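Local coordinates for response regulator receiver domain protein (CheY-like) (Methylobacillus flagellatus KT, PDB 3I42) that probably acts as a CheY-like receiver domain, a phosphorylation-controlled switch in two-component signalling, at residues Gln4-Glu10 and Tyr48-Asp54; Lys79-Gly85 and Phe99-Lys105. All coordinates share one frame; numbering follows the deposited sequence.

Contact 1: Gln4-Glu10 and Tyr48-Asp54; sequences QQALIVE and YDAVFID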
ATOM      1  N   GLN A   4     -11.069  12.460 -16.766  1.00 45.94           N
ATOM      2  CA  GLN A   4     -10.108  12.371 -15.651  1.00 44.56           C
ATOM      3  C   GLN A   4      -8.850  13.059 -16.095  1.00 43.29           C
ATOM      4  O   GLN A   4      -8.538  13.033 -17.272  1.00 42.84           O
ATOM      5  CB  GLN A   4      -9.791  10.930 -15.265  1.00 44.72           C
ATOM      6  CG  GLN A   4     -10.989  10.097 -14.905  1.00 45.77           C
ATOM      7  CD  GLN A   4     -11.660  10.545 -13.628  1.00 48.85           C
ATOM      8  OE1 GLN A   4     -12.891  10.552 -13.538  1.00 52.15           O
ATOM      9  NE2 GLN A   4     -10.867  10.934 -12.636  1.00 47.23           N
ATOM     10  N   GLN A   5      -8.154  13.698 -15.157  1.00 41.82           N
ATOM     11  CA  GLN A   5      -6.950  14.467 -15.466  1.00 41.07           C
ATOM     12  C   GLN A   5      -5.728  13.904 -14.735  1.00 39.23           C
ATOM     13  O   GLN A   5      -5.747  13.747 -13.515  1.00 38.70           O
ATOM     14  CB  GLN A   5      -7.140  15.922 -15.062  1.00 41.76           C
ATOM     15  CG  GLN A   5      -7.801  16.799 -16.112  1.00 46.50           C
ATOM     16  CD  GLN A   5      -7.677  18.267 -15.731  1.00 53.51           C
ATOM     17  OE1 GLN A   5      -7.120  19.081 -16.489  1.00 55.27           O
ATOM     18  NE2 GLN A   5      -8.157  18.606 -14.527  1.00 53.15           N
ATOM     19  N   ALA A   6      -4.659  13.647 -15.472  1.00 36.66           N
ATOM     20  CA  ALA A   6      -3.506  12.980 -14.892  1.00 35.52           C
ATOM     21  C   ALA A   6      -2.279  13.857 -15.050  1.00 34.14           C
ATOM     22  O   ALA A   6      -2.161  14.582 -16.025  1.00 33.35           O
ATOM     23  CB  ALA A   6      -3.283  11.621 -15.550  1.00 35.13           C
ATOM     24  N   LEU A   7      -1.387  13.796 -14.060  1.00 32.61           N
ATOM     25  CA  LEU A   7      -0.085  14.426 -14.135  1.00 30.19           C
ATOM     26  C   LEU A   7       0.950  13.328 -14.115  1.00 29.30           C
ATOM     27  O   LEU A   7       0.936  12.446 -13.258  1.00 28.77           O
ATOM     28  CB  LEU A   7       0.140  15.407 -12.968  1.00 30.63           C
ATOM     29  CG  LEU A   7       1.534  16.086 -12.884  1.00 29.90           C
ATOM     30  CD1 LEU A   7       1.674  17.225 -13.865  1.00 31.25           C
ATOM     31  CD2 LEU A   7       1.844  16.597 -11.469  1.00 31.90           C
ATOM     32  N   ILE A   8       1.842  13.389 -15.082  1.00 28.31           N
ATOM     33  CA  ILE A   8       2.934  12.466 -15.159  1.00 28.48           C
ATOM     34  C   ILE A   8       4.220  13.169 -14.766  1.00 28.41           C
ATOM     35  O   ILE A   8       4.541  14.234 -15.303  1.00 28.36           O
ATOM     36  CB  ILE A   8       3.088  11.934 -16.601  1.00 28.58           C
ATOM     37  CG1 ILE A   8       1.853  11.159 -17.010  1.00 28.72           C
ATOM     38  CG2 ILE A   8       4.336  11.076 -16.740  1.00 26.97           C
ATOM     39  CD1 ILE A   8       1.688  11.178 -18.582  1.00 34.36           C
ATOM     40  N   VAL A   9       4.966  12.556 -13.848  1.00 28.69           N
ATOM     41  CA  VAL A   9       6.258  13.100 -13.419  1.00 29.05           C
ATOM     42  C   VAL A   9       7.384  12.166 -13.819  1.00 29.95           C
ATOM     43  O   VAL A   9       7.572  11.076 -13.245  1.00 29.00           O
ATOM     44  CB  VAL A   9       6.311  13.370 -11.879  1.00 29.05           C
ATOM     45  CG1 VAL A   9       7.644  14.031 -11.518  1.00 28.40           C
ATOM     46  CG2 VAL A   9       5.114  14.245 -11.426  1.00 26.65           C
ATOM     47  N   GLU A  10       8.161  12.614 -14.785  1.00 30.90           N
ATOM     48  CA  GLU A  10       9.075  11.729 -15.475  1.00 34.00           C
ATOM     49  C   GLU A  10      10.021  12.616 -16.251  1.00 35.09           C
ATOM     50  O   GLU A  10       9.565  13.513 -16.988  1.00 36.27           O
ATOM     51  CB  GLU A  10       8.264  10.814 -16.429  1.00 34.20           C
ATOM     52  CG  GLU A  10       9.056  10.186 -17.565  1.00 37.92           C
ATOM     53  CD  GLU A  10      10.264   9.396 -17.083  1.00 43.38           C
ATOM     54  OE1 GLU A  10      10.090   8.523 -16.205  1.00 43.49           O
ATOM     55  OE2 GLU A  10      11.388   9.641 -17.594  1.00 46.47           O
ATOM     56  N   TYR A  48      -5.482  17.526 -10.080  1.00 43.71           N
ATOM     57  CA  TYR A  48      -5.380  16.299 -10.840  1.00 40.77           C
ATOM     58  C   TYR A  48      -6.080  15.206 -10.105  1.00 40.10           C
ATOM     59  O   TYR A  48      -6.102  15.191  -8.884  1.00 40.04           O
ATOM     60  CB  TYR A  48      -3.922  15.922 -11.047  1.00 40.35           C
ATOM     61  CG  TYR A  48      -3.215  16.892 -11.949  1.00 37.90           C
ATOM     62  CD1 TYR A  48      -3.363  16.814 -13.344  1.00 36.94           C
ATOM     63  CD2 TYR A  48      -2.422  17.903 -11.423  1.00 36.33           C
ATOM     64  CE1 TYR A  48      -2.728  17.726 -14.186  1.00 37.79           C
ATOM     65  CE2 TYR A  48      -1.785  18.833 -12.259  1.00 36.36           C
ATOM     66  CZ  TYR A  48      -1.931  18.736 -13.626  1.00 36.99           C
ATOM     67  OH  TYR A  48      -1.286  19.638 -14.451  1.00 40.05           O
ATOM     68  N   ASP A  49      -6.648  14.273 -10.855  1.00 38.59           N
ATOM     69  CA  ASP A  49      -7.258  13.109 -10.265  1.00 37.59           C
ATOM     70  C   ASP A  49      -6.216  12.041  -9.945  1.00 36.00           C
ATOM     71  O   ASP A  49      -6.373  11.295  -8.985  1.00 34.21           O
ATOM     72  CB  ASP A  49      -8.316  12.541 -11.225  1.00 38.49           C
ATOM     73  CG  ASP A  49      -9.403  13.571 -11.570  1.00 41.38           C
ATOM     74  OD1 ASP A  49     -10.299  13.790 -10.722  1.00 44.64           O
ATOM     75  OD2 ASP A  49      -9.347  14.169 -12.667  1.00 41.87           O
ATOM     76  N   ALA A  50      -5.185  11.942 -10.795  1.00 34.38           N
ATOM     77  CA  ALA A  50      -4.135  10.926 -10.635  1.00 32.52           C
ATOM     78  C   ALA A  50      -2.781  11.530 -10.962  1.00 30.96           C
ATOM     79  O   ALA A  50      -2.641  12.275 -11.920  1.00 30.03           O
ATOM     80  CB  ALA A  50      -4.397   9.727 -11.532  1.00 32.78           C
ATOM     81  N   VAL A  51      -1.792  11.211 -10.142  1.00 29.63           N
ATOM     82  CA  VAL A  51      -0.442  11.711 -10.340  1.00 28.37           C
ATOM     83  C   VAL A  51       0.486  10.502 -10.406  1.00 27.61           C
ATOM     84  O   VAL A  51       0.514   9.688  -9.471  1.00 27.38           O
ATOM     85  CB  VAL A  51      -0.028  12.693  -9.195  1.00 28.66           C
ATOM     86  CG1 VAL A  51       1.421  13.173  -9.340  1.00 26.54           C
ATOM     87  CG2 VAL A  51      -0.991  13.893  -9.118  1.00 29.34           C
ATOM     88  N   PHE A  52       1.231  10.375 -11.504  1.00 26.56           N
ATOM     89  CA  PHE A  52       2.142   9.222 -11.698  1.00 26.91           C
ATOM     90  C   PHE A  52       3.549   9.681 -11.491  1.00 27.07           C
ATOM     91  O   PHE A  52       4.010  10.572 -12.208  1.00 25.99           O
ATOM     92  CB  PHE A  52       2.018   8.588 -13.092  1.00 26.71           C
ATOM     93  CG  PHE A  52       0.640   8.063 -13.378  1.00 28.96           C
ATOM     94  CD1 PHE A  52       0.351   6.722 -13.191  1.00 29.55           C
ATOM     95  CD2 PHE A  52      -0.353   8.923 -13.841  1.00 28.02           C
ATOM     96  CE1 PHE A  52      -0.905   6.226 -13.431  1.00 28.98           C
ATOM     97  CE2 PHE A  52      -1.637   8.457 -14.096  1.00 29.17           C
ATOM     98  CZ  PHE A  52      -1.923   7.099 -13.876  1.00 28.71           C
ATOM     99  N   ILE A  53       4.218   9.093 -10.498  1.00 27.22           N
ATOM    100  CA  ILE A  53       5.548   9.567 -10.107  1.00 28.90           C
ATOM    101  C   ILE A  53       6.600   8.490 -10.317  1.00 30.32           C
ATOM    102  O   ILE A  53       6.545   7.446  -9.678  1.00 30.79           O
ATOM    103  CB  ILE A  53       5.578  10.045  -8.620  1.00 28.42           C
ATOM    104  CG1 ILE A  53       4.662  11.245  -8.411  1.00 28.03           C
ATOM    105  CG2 ILE A  53       6.993  10.448  -8.199  1.00 29.13           C
ATOM    106  CD1 ILE A  53       4.168  11.379  -6.986  1.00 25.85           C
ATOM    107  N   ASP A  54       7.552   8.749 -11.211  1.00 32.61           N
ATOM    108  CA  ASP A  54       8.746   7.942 -11.311  1.00 35.22           C
ATOM    109  C   ASP A  54       9.502   8.005 -10.001  1.00 36.15           C
ATOM    110  O   ASP A  54       9.624   9.072  -9.388  1.00 36.81           O
ATOM    111  CB  ASP A  54       9.617   8.440 -12.463  1.00 36.89           C
ATOM    112  CG  ASP A  54      10.636   7.391 -12.928  1.00 41.37           C
ATOM    113  OD1 ASP A  54      11.467   6.915 -12.111  1.00 43.47           O
ATOM    114  OD2 ASP A  54      10.594   7.039 -14.128  1.00 46.57           O
TER
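L7 sits on the ring of Y48 where strands 4-9 and 50-54 run parallel at the centre of the CheY-like (βα)5 receiver fold, with helix 13-25, strand 28-33 and helix 36-45 between them in the chain. Their axes come within 4.7 Å, and the backbone ladder passes from A50 O to L7 N, from L7 O to F52 N, from F52 O to V9 N and from V9 O to D54 N; the V9 N to F52 O bond is 2.7 Å. From CB outward, L7 is used atom by atom: CB lies 3.6 Å from the centroid of the Y48 ring, only 5° off its normal, a CH-pi contact; CG, anti to the backbone N (chi1 176°), divides the branches, CD1 reaching the hydroxyl end of the ring, 3.9 Å from Y48 OH, and CD2 packing against V51 CG1 at 4.1 Å. Helix 36-45 lies over L7 with A42 and M43, and M43 also touches V51, while D31 takes a hydrogen bond with Y48 OH. With an alanine in place of Y48, L7 CB is likely to lose the ring face it rests on and D31 its hydroxyl partner. On the face of A6, I8 and F52, A6 CB abuts the edge of the F52 ring. At the N-terminal end the D49 carboxylate turns back to receive Q5 N at OD2, 2.8 Å, on its anti lone pair, while D49 N hydrogen-bonds back to Q5 O. The other end carries the acidic cluster around D54, the predicted phosphorylation site: K105 makes a salt bridge with D54 OD2, Y12 N is hydrogen-bonded to E10 OE2, and E10 OE1 stands 2.6 Å from D54 OD2.

Contact 2: Lys79-Gly85 and Phe99-Lys105; sequences KFVAVSG and FDFYLEK
F80 is gripped through its backbone by D100, whose OD2 accepts F80 N at 2.9 Å on the anti lone pair while D100 N returns a 2.8 Å bond to F80 O; F101 N adds a weak one to the same oxygen. These bonds open the parallel pairing of strand 79-84 with strand 101-104, the edge strand of the receiver-domain sheet within this chain, reached by a crossover through helix 93-98. D100 CG, anti to the carbonyl carbon (chi1 -57°), brings OD2 back to F80 N. R70 of helix 62-71 forms a salt bridge with D100 OD2, so the carboxylate oxygen that holds F80 N is itself shared with a charge. Beyond it the ladder runs A82 N to F101 O, L103 N to A82 O, S84 N to L103 O and K105 N to S84 O, the last 2.8 Å long with its donor tilted 31° from the carbonyl plane. Packing follows on both faces. The ring of F99 lies over A82, whose CB stands 3.6 Å from the centroid in a CH-pi contact. Across the sheet, L103 CD1 touches both V81 CG1 and V83 CG2, and helix 109-119 covers L103 with L112 and I115. The F101 ring takes K79 CB at its edge. K105, its NZ bound to D54, extends across V83, its CE resting 3.6 Å from V83 CG1.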
ATOM      1  N   LYS A  79      -5.059  10.751  -6.428  1.00 38.67           N
ATOM      2  CA  LYS A  79      -4.489   9.431  -6.187  1.00 35.77           C
ATOM      3  C   LYS A  79      -3.097   9.478  -6.751  1.00 33.55           C
ATOM      4  O   LYS A  79      -2.887  10.120  -7.789  1.00 33.04           O
ATOM      5  CB  LYS A  79      -5.308   8.380  -6.910  1.00 36.87           C
ATOM      6  CG  LYS A  79      -6.773   8.343  -6.490  1.00 37.21           C
ATOM      7  CD  LYS A  79      -6.987   7.491  -5.281  1.00 42.45           C
ATOM      8  CE  LYS A  79      -7.226   8.362  -4.053  1.00 47.97           C
ATOM      9  NZ  LYS A  79      -8.071   7.672  -3.038  1.00 49.13           N
ATOM     10  N   PHE A  80      -2.156   8.833  -6.054  1.00 30.65           N
ATOM     11  CA  PHE A  80      -0.730   8.912  -6.357  1.00 28.46           C
ATOM     12  C   PHE A  80      -0.256   7.526  -6.679  1.00 27.62           C
ATOM     13  O   PHE A  80      -0.516   6.607  -5.905  1.00 26.10           O
ATOM     14  CB  PHE A  80       0.083   9.477  -5.152  1.00 28.04           C
ATOM     15  CG  PHE A  80      -0.259  10.908  -4.828  1.00 26.93           C
ATOM     16  CD1 PHE A  80       0.380  11.941  -5.470  1.00 28.01           C
ATOM     17  CD2 PHE A  80      -1.273  11.211  -3.908  1.00 30.74           C
ATOM     18  CE1 PHE A  80       0.019  13.282  -5.233  1.00 28.45           C
ATOM     19  CE2 PHE A  80      -1.631  12.544  -3.629  1.00 30.26           C
ATOM     20  CZ  PHE A  80      -0.979  13.578  -4.313  1.00 29.48           C
ATOM     21  N   VAL A  81       0.469   7.396  -7.796  1.00 26.62           N
ATOM     22  CA  VAL A  81       0.898   6.103  -8.334  1.00 26.47           C
ATOM     23  C   VAL A  81       2.411   6.107  -8.422  1.00 27.42           C
ATOM     24  O   VAL A  81       2.982   7.022  -9.007  1.00 27.62           O
ATOM     25  CB  VAL A  81       0.354   5.902  -9.791  1.00 26.98           C
ATOM     26  CG1 VAL A  81       0.557   4.471 -10.257  1.00 24.43           C
ATOM     27  CG2 VAL A  81      -1.114   6.296  -9.879  1.00 25.51           C
ATOM     28  N   ALA A  82       3.062   5.094  -7.854  1.00 28.20           N
ATOM     29  CA  ALA A  82       4.515   4.935  -7.932  1.00 29.01           C
ATOM     30  C   ALA A  82       4.849   4.184  -9.195  1.00 30.76           C
ATOM     31  O   ALA A  82       4.256   3.145  -9.477  1.00 31.41           O
ATOM     32  CB  ALA A  82       5.033   4.126  -6.767  1.00 28.10           C
ATOM     33  N   VAL A  83       5.847   4.654  -9.917  1.00 31.59           N
ATOM     34  CA  VAL A  83       6.247   3.986 -11.134  1.00 33.46           C
ATOM     35  C   VAL A  83       7.703   3.620 -10.958  1.00 35.64           C
ATOM     36  O   VAL A  83       8.559   4.496 -10.882  1.00 34.95           O
ATOM     37  CB  VAL A  83       6.059   4.911 -12.354  1.00 32.83           C
ATOM     38  CG1 VAL A  83       6.632   4.275 -13.611  1.00 32.28           C
ATOM     39  CG2 VAL A  83       4.567   5.293 -12.512  1.00 31.20           C
ATOM     40  N   SER A  84       7.972   2.327 -10.849  1.00 38.60           N
ATOM     41  CA  SER A  84       9.306   1.881 -10.520  1.00 42.71           C
ATOM     42  C   SER A  84       9.817   0.881 -11.522  1.00 44.56           C
ATOM     43  O   SER A  84       9.049   0.100 -12.069  1.00 44.90           O
ATOM     44  CB  SER A  84       9.295   1.216  -9.149  1.00 42.86           C
ATOM     45  OG  SER A  84      10.616   0.767  -8.811  1.00 48.12           O
ATOM     46  N   GLY A  85      11.128   0.866 -11.724  1.00 47.31           N
ATOM     47  CA  GLY A  85      11.766  -0.249 -12.429  1.00 49.60           C
ATOM     48  C   GLY A  85      11.912  -1.498 -11.559  1.00 51.68           C
ATOM     49  O   GLY A  85      12.026  -2.612 -12.077  1.00 52.16           O
ATOM     50  N   PHE A  99       1.763   5.822  -1.361  1.00 27.24           N
ATOM     51  CA  PHE A  99       1.169   5.742  -2.710  1.00 31.92           C
ATOM     52  C   PHE A  99      -0.101   4.919  -2.662  1.00 31.23           C
ATOM     53  O   PHE A  99      -0.264   4.063  -1.805  1.00 33.17           O
ATOM     54  CB  PHE A  99       2.122   5.115  -3.696  1.00 23.92           C
ATOM     55  CG  PHE A  99       3.268   5.970  -4.054  1.00 28.90           C
ATOM     56  CD1 PHE A  99       3.153   6.916  -5.073  1.00 24.14           C
ATOM     57  CD2 PHE A  99       4.486   5.809  -3.408  1.00 25.72           C
ATOM     58  CE1 PHE A  99       4.235   7.718  -5.429  1.00 38.70           C
ATOM     59  CE2 PHE A  99       5.583   6.615  -3.747  1.00 30.56           C
ATOM     60  CZ  PHE A  99       5.462   7.568  -4.766  1.00 29.64           C
ATOM     61  N   ASP A 100      -1.006   5.186  -3.587  1.00 32.22           N
ATOM     62  CA  ASP A 100      -2.266   4.466  -3.642  1.00 24.23           C
ATOM     63  C   ASP A 100      -2.189   3.273  -4.605  1.00 25.96           C
ATOM     64  O   ASP A 100      -2.866   2.266  -4.400  1.00 37.49           O
ATOM     65  CB  ASP A 100      -3.375   5.438  -4.066  1.00 23.93           C
ATOM     66  CG  ASP A 100      -3.492   6.641  -3.130  1.00 36.58           C
ATOM     67  OD1 ASP A 100      -3.849   6.440  -1.951  1.00 63.74           O
ATOM     68  OD2 ASP A 100      -3.221   7.776  -3.575  1.00 36.32           O
ATOM     69  N   PHE A 101      -1.378   3.411  -5.652  1.00 31.13           N
ATOM     70  CA  PHE A 101      -1.224   2.381  -6.684  1.00 26.84           C
ATOM     71  C   PHE A 101       0.225   2.307  -7.083  1.00 39.25           C
ATOM     72  O   PHE A 101       0.995   3.234  -6.883  1.00 27.95           O
ATOM     73  CB  PHE A 101      -2.088   2.673  -7.944  1.00 19.52           C
ATOM     74  CG  PHE A 101      -3.544   2.941  -7.646  1.00 33.01           C
ATOM     75  CD1 PHE A 101      -4.455   1.901  -7.532  1.00 36.59           C
ATOM     76  CD2 PHE A 101      -4.003   4.238  -7.479  1.00 24.18           C
ATOM     77  CE1 PHE A 101      -5.785   2.161  -7.238  1.00 35.86           C
ATOM     78  CE2 PHE A 101      -5.351   4.508  -7.206  1.00 35.20           C
ATOM     79  CZ  PHE A 101      -6.234   3.482  -7.079  1.00 34.27           C
ATOM     80  N   TYR A 102       0.606   1.185  -7.660  1.00 32.46           N
ATOM     81  CA  TYR A 102       1.996   0.929  -7.931  1.00 26.61           C
ATOM     82  C   TYR A 102       2.061   0.304  -9.321  1.00 35.35           C
ATOM     83  O   TYR A 102       1.252  -0.542  -9.637  1.00 32.47           O
ATOM     84  CB  TYR A 102       2.594   0.007  -6.835  1.00 29.06           C
ATOM     85  CG  TYR A 102       2.076   0.297  -5.424  1.00 37.67           C
ATOM     86  CD1 TYR A 102       2.795   1.131  -4.517  1.00 36.73           C
ATOM     87  CD2 TYR A 102       0.873  -0.250  -4.990  1.00 39.24           C
ATOM     88  CE1 TYR A 102       2.292   1.398  -3.196  1.00 34.81           C
ATOM     89  CE2 TYR A 102       0.363   0.026  -3.701  1.00 50.34           C
ATOM     90  CZ  TYR A 102       1.078   0.839  -2.819  1.00 39.94           C
ATOM     91  OH  TYR A 102       0.536   1.064  -1.572  1.00 79.27           O
ATOM     92  N   LEU A 103       3.002   0.778 -10.139  1.00 30.73           N
ATOM     93  CA  LEU A 103       3.253   0.323 -11.503  1.00 32.91           C
ATOM     94  C   LEU A 103       4.704  -0.082 -11.616  1.00 39.83           C
ATOM     95  O   LEU A 103       5.584   0.534 -11.018  1.00 41.09           O
ATOM     96  CB  LEU A 103       3.015   1.467 -12.493  1.00 31.63           C
ATOM     97  CG  LEU A 103       1.571   1.739 -12.868  1.00 30.33           C
ATOM     98  CD1 LEU A 103       1.489   3.004 -13.688  1.00 34.57           C
ATOM     99  CD2 LEU A 103       1.020   0.544 -13.664  1.00 39.79           C
ATOM    100  N   GLU A 104       4.972  -1.123 -12.381  1.00 34.93           N
ATOM    101  CA  GLU A 104       6.357  -1.505 -12.628  1.00 30.76           C
ATOM    102  C   GLU A 104       6.652  -1.253 -14.100  1.00 39.80           C
ATOM    103  O   GLU A 104       5.838  -1.601 -14.952  1.00 43.26           O
ATOM    104  CB  GLU A 104       6.505  -2.981 -12.289  1.00 46.16           C
ATOM    105  CG  GLU A 104       7.895  -3.443 -11.989  1.00 85.07           C
ATOM    106  CD  GLU A 104       7.937  -4.938 -11.753  1.00269.25           C
ATOM    107  OE1 GLU A 104       7.032  -5.466 -11.068  1.00 86.26           O
ATOM    108  OE2 GLU A 104       8.865  -5.587 -12.269  1.00 71.47           O
ATOM    109  N   LYS A 105       7.781  -0.620 -14.413  1.00 28.51           N
ATOM    110  CA  LYS A 105       8.197  -0.469 -15.829  1.00 49.36           C
ATOM    111  C   LYS A 105       8.564  -1.825 -16.472  1.00 44.31           C
ATOM    112  O   LYS A 105       9.061  -2.723 -15.789  1.00 45.25           O
ATOM    113  CB  LYS A 105       9.364   0.498 -15.985  1.00 40.60           C
ATOM    114  CG  LYS A 105       9.033   1.923 -15.629  1.00 58.13           C
ATOM    115  CD  LYS A 105      10.320   2.682 -15.409  1.00 44.25           C
ATOM    116  CE  LYS A 105      10.157   3.826 -14.430  1.00135.62           C
ATOM    117  NZ  LYS A 105      11.465   4.476 -14.127  1.00 76.51           N
TER

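Overall arrangement
Contacts 1 and 2 are successive parallel strand pairs of one sheet, ordered 28-33, 4-9, 50-54, 79-84, 101-104, their centres about 10 Å apart. Contact 1 is central and buried; contact 2 ends on the edge strand and is only partly so, with Y102 and E104 packing on C96 and K93 of the second subunit. Strands 50-54 and 79-84 join them through a probable hydrogen bond from V51 N to K79 O and packing of F52 on V81. In both, an aspartate side chain and its backbone N bind the facing residue's N and O, but at the C-terminal end contact 1 brings acids and contact 2 the lysine, joined by D54 OD2 and K105 NZ at 2.7 Å.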